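Conserved membrane protein (Chlamydia abortus, PDB 6GZU) acts as a bacterial effector that combines deubiquitinating and acetyltransferase activities and induces fragmentation of the Golgi. Local coordinates at residues Trp18-Ile23 with Ser133-Val138; Pro196-Ser201 with Gly205-Leu210. All coordinates share one frame; numbering follows the deposited sequence.

Interaction 1. Residues Trp18-Ile23 with Ser133-Val138; sequences WDHLEI and SHWTLV
The indole of Trp135 carries the CD1 methyl of Ile23 on one face: CD1 stands 3.7 Å from the centroid of the five-membered ring, 15° off its normal, a CH-pi contact. The six-membered ring of Trp135 has the imidazole of His20 beside it. Their planes are almost parallel, 7° apart, yet the centroids are 5.6 Å from each other and the rings barely overlap. The touching is done by His20 CB, 3.7 Å from Trp135 CH2, and by the CD2 corner of the imidazole, 3.8 Å from the same atom; with CG anti to the backbone N (chi1 -171°) the imidazole comes alongside the CH2 corner of the indole. Trp18, the other indole, receives Glu22 CB over one face.

Helix 20-33 begins with a capping box. Glu22 N donates to Asp19 OD1 (3.0 Å), while Asp19 N returns a bond to Glu22 OE1, also 3.0 Å, using the anti lone pair of that oxygen. Asp suits the N-cap because its short side chain can reach forward to the amide of Glu22, three residues on, in the first turn.

Trp135 is further enclosed by Pro45, Pro104 and Leu208, with Trp106 edge-to-face. The capping box ties Asp19 and Glu22 to each other, whereas the contact with Trp135 is apolar and aromatic and rests on dispersion and shape.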
loop_
_atom_site.group_PDB
_atom_site.type_symbol
_atom_site.label_atom_id
_atom_site.label_comp_id
_atom_site.label_asym_id
_atom_site.label_seq_id
_atom_site.Cartn_x
_atom_site.Cartn_y
_atom_site.Cartn_z
ATOM N N TRP A 18 -7.374 -7.299 11.002
ATOM C CA TRP A 18 -6.621 -7.896 9.911
ATOM C C TRP A 18 -5.166 -7.496 10.122
ATOM O O TRP A 18 -4.876 -6.312 10.339
ATOM C CB TRP A 18 -7.147 -7.374 8.565
ATOM C CG TRP A 18 -8.346 -8.118 8.041
ATOM C CD1 TRP A 18 -9.188 -8.924 8.756
ATOM C CD2 TRP A 18 -8.829 -8.120 6.688
ATOM N NE1 TRP A 18 -10.167 -9.435 7.916
ATOM C CE2 TRP A 18 -9.973 -8.941 6.648
ATOM C CE3 TRP A 18 -8.409 -7.474 5.511
ATOM C CZ2 TRP A 18 -10.695 -9.168 5.475
ATOM C CZ3 TRP A 18 -9.122 -7.697 4.340
ATOM C CH2 TRP A 18 -10.262 -8.537 4.331
ATOM N N ASP A 19 -4.278 -8.491 10.127
ATOM C CA ASP A 19 -2.834 -8.293 10.298
ATOM C C ASP A 19 -2.212 -8.179 8.887
ATOM O O ASP A 19 -2.928 -8.174 7.879
ATOM C CB ASP A 19 -2.195 -9.442 11.147
ATOM C CG ASP A 19 -2.335 -10.868 10.491
ATOM O OD1 ASP A 19 -2.679 -10.987 9.294
ATOM O OD2 ASP A 19 -2.100 -11.917 11.163
ATOM N N HIS A 20 -0.892 -8.080 8.811
ATOM C CA HIS A 20 -0.258 -7.900 7.520
ATOM C C HIS A 20 -0.633 -9.025 6.548
ATOM O O HIS A 20 -0.863 -8.771 5.357
ATOM C CB HIS A 20 1.241 -7.847 7.671
ATOM C CG HIS A 20 1.954 -7.459 6.412
ATOM N ND1 HIS A 20 3.105 -8.082 5.993
ATOM C CD2 HIS A 20 1.715 -6.464 5.518
ATOM C CE1 HIS A 20 3.538 -7.506 4.882
ATOM N NE2 HIS A 20 2.700 -6.533 4.562
ATOM N N LEU A 21 -0.678 -10.270 7.017
ATOM C CA LEU A 21 -0.976 -11.393 6.106
ATOM C C LEU A 21 -2.407 -11.338 5.547
ATOM O O LEU A 21 -2.626 -11.606 4.356
ATOM C CB LEU A 21 -0.690 -12.767 6.769
ATOM C CG LEU A 21 0.814 -12.944 7.070
ATOM C CD1 LEU A 21 1.148 -14.246 7.777
ATOM C CD2 LEU A 21 1.645 -12.825 5.804
ATOM N N GLU A 22 -3.369 -10.960 6.390
ATOM C CA GLU A 22 -4.765 -10.806 5.947
ATOM C C GLU A 22 -4.925 -9.664 4.959
ATOM O O GLU A 22 -5.612 -9.804 3.931
ATOM C CB GLU A 22 -5.697 -10.616 7.135
ATOM C CG GLU A 22 -5.968 -11.934 7.788
ATOM C CD GLU A 22 -6.238 -11.919 9.294
ATOM O OE1 GLU A 22 -5.678 -11.112 10.064
ATOM O OE2 GLU A 22 -6.995 -12.797 9.722
ATOM N N ILE A 23 -4.244 -8.555 5.223
ATOM C CA ILE A 23 -4.276 -7.454 4.281
ATOM C C ILE A 23 -3.633 -7.882 2.956
ATOM O O ILE A 23 -4.191 -7.669 1.879
ATOM C CB ILE A 23 -3.502 -6.249 4.837
ATOM C CG1 ILE A 23 -4.252 -5.648 6.034
ATOM C CG2 ILE A 23 -3.322 -5.192 3.745
ATOM C CD1 ILE A 23 -3.372 -4.728 6.913
ATOM N N SER A 133 -0.754 -2.078 16.541
ATOM C CA SER A 133 -0.582 -1.669 15.134
ATOM C C SER A 133 -1.597 -0.635 14.707
ATOM O O SER A 133 -2.766 -0.775 15.076
ATOM C CB SER A 133 -0.846 -2.863 14.203
ATOM O OG SER A 133 0.086 -3.876 14.447
ATOM N N HIS A 134 -1.188 0.342 13.875
ATOM C CA HIS A 134 -2.171 1.052 13.062
ATOM C C HIS A 134 -1.744 0.884 11.622
ATOM O O HIS A 134 -0.564 0.991 11.316
ATOM C CB HIS A 134 -2.303 2.552 13.408
ATOM C CG HIS A 134 -3.354 3.253 12.595
ATOM N ND1 HIS A 134 -4.688 2.878 12.637
ATOM C CD2 HIS A 134 -3.273 4.260 11.683
ATOM C CE1 HIS A 134 -5.382 3.640 11.803
ATOM N NE2 HIS A 134 -4.552 4.495 11.219
ATOM N N TRP A 135 -2.701 0.566 10.756
ATOM C CA TRP A 135 -2.458 0.355 9.334
ATOM C C TRP A 135 -3.080 1.444 8.503
ATOM O O TRP A 135 -4.230 1.843 8.748
ATOM C CB TRP A 135 -3.058 -0.988 8.914
ATOM C CG TRP A 135 -2.365 -2.169 9.484
ATOM C CD1 TRP A 135 -2.774 -2.966 10.519
ATOM C CD2 TRP A 135 -1.173 -2.740 9.001
ATOM N NE1 TRP A 135 -1.864 -3.973 10.740
ATOM C CE2 TRP A 135 -0.883 -3.873 9.781
ATOM C CE3 TRP A 135 -0.300 -2.391 7.968
ATOM C CZ2 TRP A 135 0.268 -4.650 9.567
ATOM C CZ3 TRP A 135 0.825 -3.168 7.748
ATOM C CH2 TRP A 135 1.103 -4.280 8.535
ATOM N N THR A 136 -2.310 1.932 7.523
ATOM C CA THR A 136 -2.785 2.867 6.522
ATOM C C THR A 136 -2.339 2.370 5.164
ATOM O O THR A 136 -1.702 1.313 5.057
ATOM C CB THR A 136 -2.218 4.263 6.776
ATOM O OG1 THR A 136 -0.783 4.217 6.738
ATOM C CG2 THR A 136 -2.641 4.801 8.142
ATOM N N LEU A 137 -2.684 3.097 4.095
ATOM C CA LEU A 137 -2.393 2.610 2.732
ATOM C C LEU A 137 -1.857 3.768 1.900
ATOM O O LEU A 137 -2.455 4.849 1.888
ATOM C CB LEU A 137 -3.689 2.087 2.096
ATOM C CG LEU A 137 -3.552 1.522 0.675
ATOM C CD1 LEU A 137 -2.717 0.234 0.722
ATOM C CD2 LEU A 137 -4.934 1.282 0.039
ATOM N N VAL A 138 -0.784 3.538 1.142
ATOM C CA VAL A 138 -0.270 4.546 0.185
ATOM C C VAL A 138 -0.439 3.901 -1.181
ATOM O O VAL A 138 0.059 2.789 -1.450
ATOM C CB VAL A 138 1.216 4.857 0.450
ATOM C CG1 VAL A 138 1.822 5.712 -0.695
ATOM C CG2 VAL A 138 1.380 5.582 1.785
#

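Interaction 2. Residues Pro196-Ser201 with Gly205-Leu210; sequences PIQQDS and GIWLSL
Ile197 and Gln198 meet Trp207 where the loop leading into helix 204-217 folds back on that helix, in the catalytic domain of a CE-clan, Ulp1-type fold. Gln198, six residues before Cys204, occupies the position of the oxyanion-hole glutamine of Ulp1-like proteases and is probably its counterpart.

The apolar contacts centre on the indole. Ile197 lays its CD1 over one face of Trp207, 4.2 Å from the centroid of the six-membered ring and 26° off the normal, a CH-pi contact. With CG1 set between the backbone N and the carbonyl carbon (chi1 62°), the ethyl arm runs over the six-membered ring, CG1 above its centre and CD1 3.8 Å from Trp207 CE3. Gln198 adds its backbone and the base of its side chain, CA coming within 3.6 Å of Trp207 NE1. Leu235 and Phe150 also pack against this large tryptophan, which fills the space between loop, sheet and helix 228-241.

The polar contacts lie mostly within each segment. In the loop, the extended Gln198 chain brings NE2 to Asp200 O (2.9 Å), the donor lying above the carbonyl plane, while OE1 is bound by Ser152 OG; the amide is thus gripped at both ends. The helix has its own bond: Gly205 O accepts from Ser209 OG at 2.8 Å as well as from Ser209 N.

Loop and helix are finally bridged by a water, which accepts from Gln199 N and donates weakly to Asp200 OD2. It lies in the plane of the indole at its edge, accepting from Trp207 NE1 at 3.1 Å.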
loop_
_atom_site.group_PDB
_atom_site.type_symbol
_atom_site.label_atom_id
_atom_site.label_comp_id
_atom_site.label_asym_id
_atom_site.label_seq_id
_atom_site.Cartn_x
_atom_site.Cartn_y
_atom_site.Cartn_z
ATOM N N PRO A 196 -12.470 10.992 10.579
ATOM C CA PRO A 196 -12.316 9.545 10.828
ATOM C C PRO A 196 -13.568 8.755 10.504
ATOM O O PRO A 196 -14.684 9.165 10.861
ATOM C CB PRO A 196 -12.051 9.478 12.329
ATOM C CG PRO A 196 -11.437 10.852 12.648
ATOM C CD PRO A 196 -12.086 11.814 11.737
ATOM N N ILE A 197 -13.377 7.630 9.835
ATOM C CA ILE A 197 -14.448 6.672 9.576
ATOM C C ILE A 197 -14.367 5.441 10.501
ATOM O O ILE A 197 -15.368 4.793 10.735
ATOM C CB ILE A 197 -14.502 6.269 8.071
ATOM C CG1 ILE A 197 -13.223 5.598 7.640
ATOM C CG2 ILE A 197 -14.772 7.493 7.197
ATOM C CD1 ILE A 197 -13.172 5.382 6.127
ATOM N N GLN A 198 -13.183 5.113 11.013
ATOM C CA GLN A 198 -12.988 3.921 11.842
ATOM C C GLN A 198 -13.474 4.238 13.234
ATOM O O GLN A 198 -13.228 5.334 13.719
ATOM C CB GLN A 198 -11.510 3.519 11.871
ATOM C CG GLN A 198 -11.128 2.430 12.891
ATOM C CD GLN A 198 -9.651 2.147 12.852
ATOM O OE1 GLN A 198 -8.991 2.455 11.854
ATOM N NE2 GLN A 198 -9.108 1.602 13.910
ATOM N N GLN A 199 -14.149 3.262 13.870
ATOM C CA GLN A 199 -14.851 3.444 15.139
ATOM C C GLN A 199 -14.341 2.589 16.280
ATOM O O GLN A 199 -14.897 2.638 17.367
ATOM C CB GLN A 199 -16.333 3.093 14.978
ATOM C CG GLN A 199 -16.998 3.717 13.779
ATOM C CD GLN A 199 -17.140 5.223 13.909
ATOM O OE1 GLN A 199 -17.138 5.784 15.026
ATOM N NE2 GLN A 199 -17.288 5.891 12.764
ATOM N N ASP A 200 -13.328 1.779 16.033
ATOM C CA ASP A 200 -12.780 0.909 17.053
ATOM C C ASP A 200 -11.264 0.980 16.991
ATOM O O ASP A 200 -10.693 1.817 16.293
ATOM C CB ASP A 200 -13.287 -0.514 16.824
ATOM C CG ASP A 200 -13.010 -0.997 15.429
ATOM O OD1 ASP A 200 -11.878 -0.756 14.945
ATOM O OD2 ASP A 200 -13.925 -1.608 14.811
ATOM N N SER A 201 -10.586 0.100 17.701
ATOM C CA SER A 201 -9.141 0.256 17.797
ATOM C C SER A 201 -8.425 -0.701 16.850
ATOM O O SER A 201 -7.188 -0.706 16.770
ATOM C CB SER A 201 -8.692 0.021 19.238
ATOM O OG SER A 201 -9.471 -1.007 19.825
ATOM N N GLY A 205 -7.100 -2.340 9.185
ATOM C CA GLY A 205 -6.680 -3.184 8.061
ATOM C C GLY A 205 -7.844 -3.561 7.157
ATOM O O GLY A 205 -7.683 -3.695 5.936
ATOM N N ILE A 206 -9.023 -3.717 7.743
ATOM C CA ILE A 206 -10.216 -4.050 6.962
ATOM C C ILE A 206 -10.640 -2.806 6.189
ATOM O O ILE A 206 -10.909 -2.881 4.976
ATOM C CB ILE A 206 -11.339 -4.490 7.875
ATOM C CG1 ILE A 206 -10.870 -5.692 8.705
ATOM C CG2 ILE A 206 -12.577 -4.832 7.055
ATOM C CD1 ILE A 206 -11.835 -6.099 9.817
ATOM N N TRP A 207 -10.629 -1.653 6.844
ATOM C CA TRP A 207 -11.020 -0.435 6.152
ATOM C C TRP A 207 -10.145 -0.143 4.925
ATOM O O TRP A 207 -10.659 0.241 3.853
ATOM C CB TRP A 207 -10.915 0.770 7.101
ATOM C CG TRP A 207 -12.127 0.944 7.940
ATOM C CD1 TRP A 207 -12.233 0.800 9.311
ATOM C CD2 TRP A 207 -13.398 1.360 7.475
ATOM N NE1 TRP A 207 -13.507 1.058 9.696
ATOM C CE2 TRP A 207 -14.243 1.441 8.604
ATOM C CE3 TRP A 207 -13.916 1.668 6.206
ATOM C CZ2 TRP A 207 -15.591 1.792 8.509
ATOM C CZ3 TRP A 207 -15.253 2.023 6.114
ATOM C CH2 TRP A 207 -16.074 2.103 7.261
ATOM N N LEU A 208 -8.824 -0.246 5.067
ATOM C CA LEU A 208 -7.958 0.130 3.945
ATOM C C LEU A 208 -8.119 -0.908 2.828
ATOM O O LEU A 208 -8.002 -0.545 1.638
ATOM C CB LEU A 208 -6.502 0.265 4.389
ATOM C CG LEU A 208 -5.742 -1.014 4.795
ATOM C CD1 LEU A 208 -5.136 -1.722 3.539
ATOM C CD2 LEU A 208 -4.654 -0.690 5.818
ATOM N N SER A 209 -8.434 -2.168 3.164
ATOM C CA SER A 209 -8.648 -3.183 2.135
ATOM C C SER A 209 -9.935 -2.907 1.355
ATOM O O SER A 209 -9.968 -3.031 0.110
ATOM C CB SER A 209 -8.686 -4.577 2.771
ATOM O OG SER A 209 -7.434 -4.878 3.366
ATOM N N LEU A 210 -11.001 -2.540 2.076
ATOM C CA LEU A 210 -12.252 -2.127 1.428
ATOM C C LEU A 210 -11.998 -0.899 0.545
ATOM O O LEU A 210 -12.488 -0.819 -0.593
ATOM C CB LEU A 210 -13.321 -1.801 2.493
ATOM C CG LEU A 210 -14.744 -1.347 2.147
ATOM C CD1 LEU A 210 -15.639 -1.514 3.400
ATOM C CD2 LEU A 210 -14.795 0.121 1.696
HETATM O O HOH W 1 -14.535 0.686 12.544
#

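Interactions 1 and 2 have centres about 10 Å apart and join along helix 204-217. Trp18 of interaction 1 packs on that helix, with CG 3.6 Å from Ile206 CG1 and CZ3 3.4 Å from Ser209 OG. From the strand, Trp135 CB approaches Leu208 CD2 at 3.5 Å. Helix 204-217 therefore lies against 18-23, the sheet and its own preceding loop. The arrangement borders the probable Cys-His-Asp triad: His134 precedes Trp135, Cys204 precedes Gly205, and Asp151 bonds to His134. Gln198 touches His134, and its side chain is about 4 Å from a bound glycerol, probably from the crystallisation liquor. The zinc site lies elsewhere.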